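Local coordinates for putative metallopeptidase (Corynebacterium diphtheriae, PDB 3QOC), which is probably a metal-dependent aminopeptidase, represented here by its N-terminal creatinase/prolidase-like domain alone, at residues A[41-46]-A[64-69]. Sequence-based numbering, arbitrary orientation.
Sequences SGFTGS and GRYITQ
Phe43 and Tyr66 meet because their first torsions send the two rings across each other. In Phe43, CG is anti to the backbone N (chi1 175°), which extends the ring toward residues 64-69. In Tyr66, CG lies anti to its carbonyl carbon (chi1 -73°), and the ring turns one face to the phenylalanine. The result is a T-shaped stack. The edge of Phe43 points at the face of Tyr66, with planes at 88° and ring centroids 5.2 Å apart. Phe43 CZ makes the closest approach, 3.6 Å from Tyr66 CG, and lands off the ring centre. The aliphatic CG of Arg65 lies over the opposite face of Tyr66. Gly45 sits in the angle between the two rings: its N lies over the face of Phe43, and its CA is 3.6 Å from Tyr66 OH.

The contact joins the loop between helix 34-41 and strand 49-53 to the start of helix 67-73, on the surface of the creatinase/prolidase N-terminal domain. Tyr66 is the N-cap residue of that helix. Ile70 and Val74 also pack on Phe43, which is buried.

At the outer end, Ser46 OG and Tyr66 OH share a hydrogen bond of 2.7 Å. Ser46 OG lies at the edge of the tyrosine ring, in its plane. A water links Ser46 OG, at 2.9 Å, to Arg65 NH2, from which it accepts at 3.0 Å. The same NH2 forms a salt bridge with Asp63. Thr44 OG1 is hydrogen-bonded to Gln73, one helical turn beyond Gln69.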
ATOM      1  N   SER A  41       3.571   8.033  -3.414  1.00 20.77           N
ATOM      2  CA  SER A  41       4.173   7.428  -4.622  1.00 20.43           C
ATOM      3  C   SER A  41       4.313   8.337  -5.806  1.00 21.46           C
ATOM      4  O   SER A  41       5.212   8.133  -6.605  1.00 22.89           O
ATOM      5  CB  SER A  41       3.324   6.234  -5.078  1.00 21.92           C
ATOM      6  OG  SER A  41       2.075   6.718  -5.572  1.00 15.31           O
ATOM      7  N   GLY A  42       3.465   9.341  -5.957  1.00 21.58           N
ATOM      8  CA  GLY A  42       3.530  10.161  -7.187  1.00 22.40           C
ATOM      9  C   GLY A  42       2.468   9.731  -8.227  1.00 23.08           C
ATOM     10  O   GLY A  42       2.268  10.416  -9.259  1.00 22.34           O
ATOM     11  N   PHE A  43       1.762   8.618  -7.960  1.00 21.62           N
ATOM     12  CA  PHE A  43       0.759   8.116  -8.935  1.00 20.74           C
ATOM     13  C   PHE A  43      -0.467   8.962  -8.789  1.00 21.19           C
ATOM     14  O   PHE A  43      -0.976   9.087  -7.688  1.00 21.98           O
ATOM     15  CB  PHE A  43       0.405   6.678  -8.681  1.00 19.46           C
ATOM     16  CG  PHE A  43      -0.685   6.149  -9.550  1.00 18.42           C
ATOM     17  CD1 PHE A  43      -0.523   6.063 -10.921  1.00 17.33           C
ATOM     18  CD2 PHE A  43      -1.919   5.792  -8.985  1.00 20.20           C
ATOM     19  CE1 PHE A  43      -1.530   5.534 -11.739  1.00 20.80           C
ATOM     20  CE2 PHE A  43      -2.968   5.280  -9.808  1.00 23.10           C
ATOM     21  CZ  PHE A  43      -2.772   5.149 -11.187  1.00 20.23           C
ATOM     22  N   THR A  44      -0.899   9.594  -9.886  1.00 22.11           N
ATOM     23  CA  THR A  44      -2.064  10.489  -9.903  1.00 23.63           C
ATOM     24  C   THR A  44      -3.371   9.860 -10.465  1.00 24.51           C
ATOM     25  O   THR A  44      -4.325  10.546 -10.647  1.00 25.63           O
ATOM     26  CB  THR A  44      -1.784  11.742 -10.741  1.00 23.63           C
ATOM     27  OG1 THR A  44      -1.518  11.368 -12.097  1.00 25.17           O
ATOM     28  CG2 THR A  44      -0.549  12.506 -10.213  1.00 26.79           C
ATOM     29  N   GLY A  45      -3.409   8.580 -10.770  1.00 25.19           N
ATOM     30  CA  GLY A  45      -4.644   8.009 -11.320  1.00 25.12           C
ATOM     31  C   GLY A  45      -5.714   7.797 -10.257  1.00 25.59           C
ATOM     32  O   GLY A  45      -5.532   8.148  -9.091  1.00 25.87           O
ATOM     33  N   SER A  46      -6.826   7.187 -10.648  1.00 23.84           N
ATOM     34  CA  SER A  46      -8.032   7.176  -9.853  1.00 23.51           C
ATOM     35  C   SER A  46      -8.316   5.794  -9.277  1.00 22.46           C
ATOM     36  O   SER A  46      -9.338   5.607  -8.619  1.00 24.41           O
ATOM     37  CB  SER A  46      -9.203   7.595 -10.744  1.00 25.62           C
ATOM     38  OG  SER A  46      -9.274   6.720 -11.885  1.00 24.90           O
ATOM     39  N   GLY A  64      -5.516  -2.108 -15.719  1.00 22.26           N
ATOM     40  CA  GLY A  64      -4.808  -2.130 -17.003  1.00 21.95           C
ATOM     41  C   GLY A  64      -4.755  -0.793 -17.692  1.00 22.13           C
ATOM     42  O   GLY A  64      -3.833  -0.513 -18.458  1.00 21.55           O
ATOM     43  N   ARG A  65      -5.707   0.079 -17.399  1.00 21.83           N
ATOM     44  CA  ARG A  65      -5.681   1.425 -18.003  1.00 22.04           C
ATOM     45  C   ARG A  65      -4.456   2.231 -17.565  1.00 20.89           C
ATOM     46  O   ARG A  65      -3.969   3.102 -18.301  1.00 20.44           O
ATOM     47  CB  ARG A  65      -7.027   2.126 -17.757  1.00 22.79           C
ATOM     48  CG  ARG A  65      -6.994   3.491 -17.299  1.00 24.25           C
ATOM     49  CD  ARG A  65      -8.405   3.818 -16.701  1.00 29.43           C
ATOM     50  NE  ARG A  65      -8.639   3.173 -15.399  1.00 27.96           N
ATOM     51  CZ  ARG A  65      -9.378   3.710 -14.428  1.00 25.64           C
ATOM     52  NH1 ARG A  65     -10.028   4.882 -14.588  1.00 24.40           N
ATOM     53  NH2 ARG A  65      -9.474   3.060 -13.270  1.00 24.23           N
ATOM     54  N   TYR A  66      -3.883   1.888 -16.413  1.00 20.62           N
ATOM     55  CA  TYR A  66      -2.856   2.732 -15.833  1.00 20.09           C
ATOM     56  C   TYR A  66      -1.451   2.080 -15.788  1.00 22.14           C
ATOM     57  O   TYR A  66      -0.549   2.638 -15.179  1.00 22.62           O
ATOM     58  CB  TYR A  66      -3.270   3.147 -14.480  1.00 20.12           C
ATOM     59  CG  TYR A  66      -4.370   4.170 -14.312  1.00 18.04           C
ATOM     60  CD1 TYR A  66      -4.299   5.379 -14.878  1.00 22.89           C
ATOM     61  CD2 TYR A  66      -5.442   3.908 -13.500  1.00 18.13           C
ATOM     62  CE1 TYR A  66      -5.277   6.334 -14.646  1.00 24.64           C
ATOM     63  CE2 TYR A  66      -6.391   4.842 -13.254  1.00 19.67           C
ATOM     64  CZ  TYR A  66      -6.320   6.052 -13.847  1.00 22.77           C
ATOM     65  OH  TYR A  66      -7.254   7.057 -13.571  1.00 26.62           O
ATOM     66  N   ILE A  67      -1.263   0.922 -16.419  1.00 25.39           N
ATOM     67  CA  ILE A  67       0.048   0.231 -16.369  1.00 27.31           C
ATOM     68  C   ILE A  67       1.183   1.033 -16.958  1.00 27.49           C
ATOM     69  O   ILE A  67       2.259   1.131 -16.362  1.00 26.45           O
ATOM     70  CB  ILE A  67      -0.026  -1.135 -17.044  1.00 29.29           C
ATOM     71  CG1 ILE A  67      -0.983  -2.022 -16.249  1.00 31.99           C
ATOM     72  CG2 ILE A  67       1.365  -1.928 -17.084  1.00 29.05           C
ATOM     73  CD1 ILE A  67      -0.616  -2.152 -14.832  1.00 31.50           C
ATOM     74  N   THR A  68       0.961   1.625 -18.116  1.00 27.51           N
ATOM     75  CA  THR A  68       1.965   2.499 -18.677  1.00 28.98           C
ATOM     76  C   THR A  68       2.144   3.686 -17.754  1.00 27.67           C
ATOM     77  O   THR A  68       3.231   3.997 -17.416  1.00 28.76           O
ATOM     78  CB  THR A  68       1.645   2.916 -20.125  1.00 31.32           C
ATOM     79  OG1 THR A  68       1.692   1.762 -20.976  1.00 34.53           O
ATOM     80  CG2 THR A  68       2.655   3.959 -20.657  1.00 31.44           C
ATOM     81  N   GLN A  69       1.088   4.324 -17.262  1.00 27.13           N
ATOM     82  CA  GLN A  69       1.311   5.544 -16.512  1.00 25.53           C
ATOM     83  C   GLN A  69       2.073   5.292 -15.184  1.00 25.35           C
ATOM     84  O   GLN A  69       2.800   6.144 -14.744  1.00 25.99           O
ATOM     85  CB  GLN A  69      -0.018   6.216 -16.217  1.00 25.99           C
ATOM     86  CG  GLN A  69       0.046   7.450 -15.295  1.00 24.96           C
ATOM     87  CD  GLN A  69      -1.339   8.100 -15.068  1.00 27.27           C
ATOM     88  OE1 GLN A  69      -1.646   8.575 -13.954  1.00 25.06           O
ATOM     89  NE2 GLN A  69      -2.175   8.101 -16.090  1.00 21.78           N
TER
HETATM   90  O   HOH W   1     -11.289   4.709 -11.541  1.00 17.72           O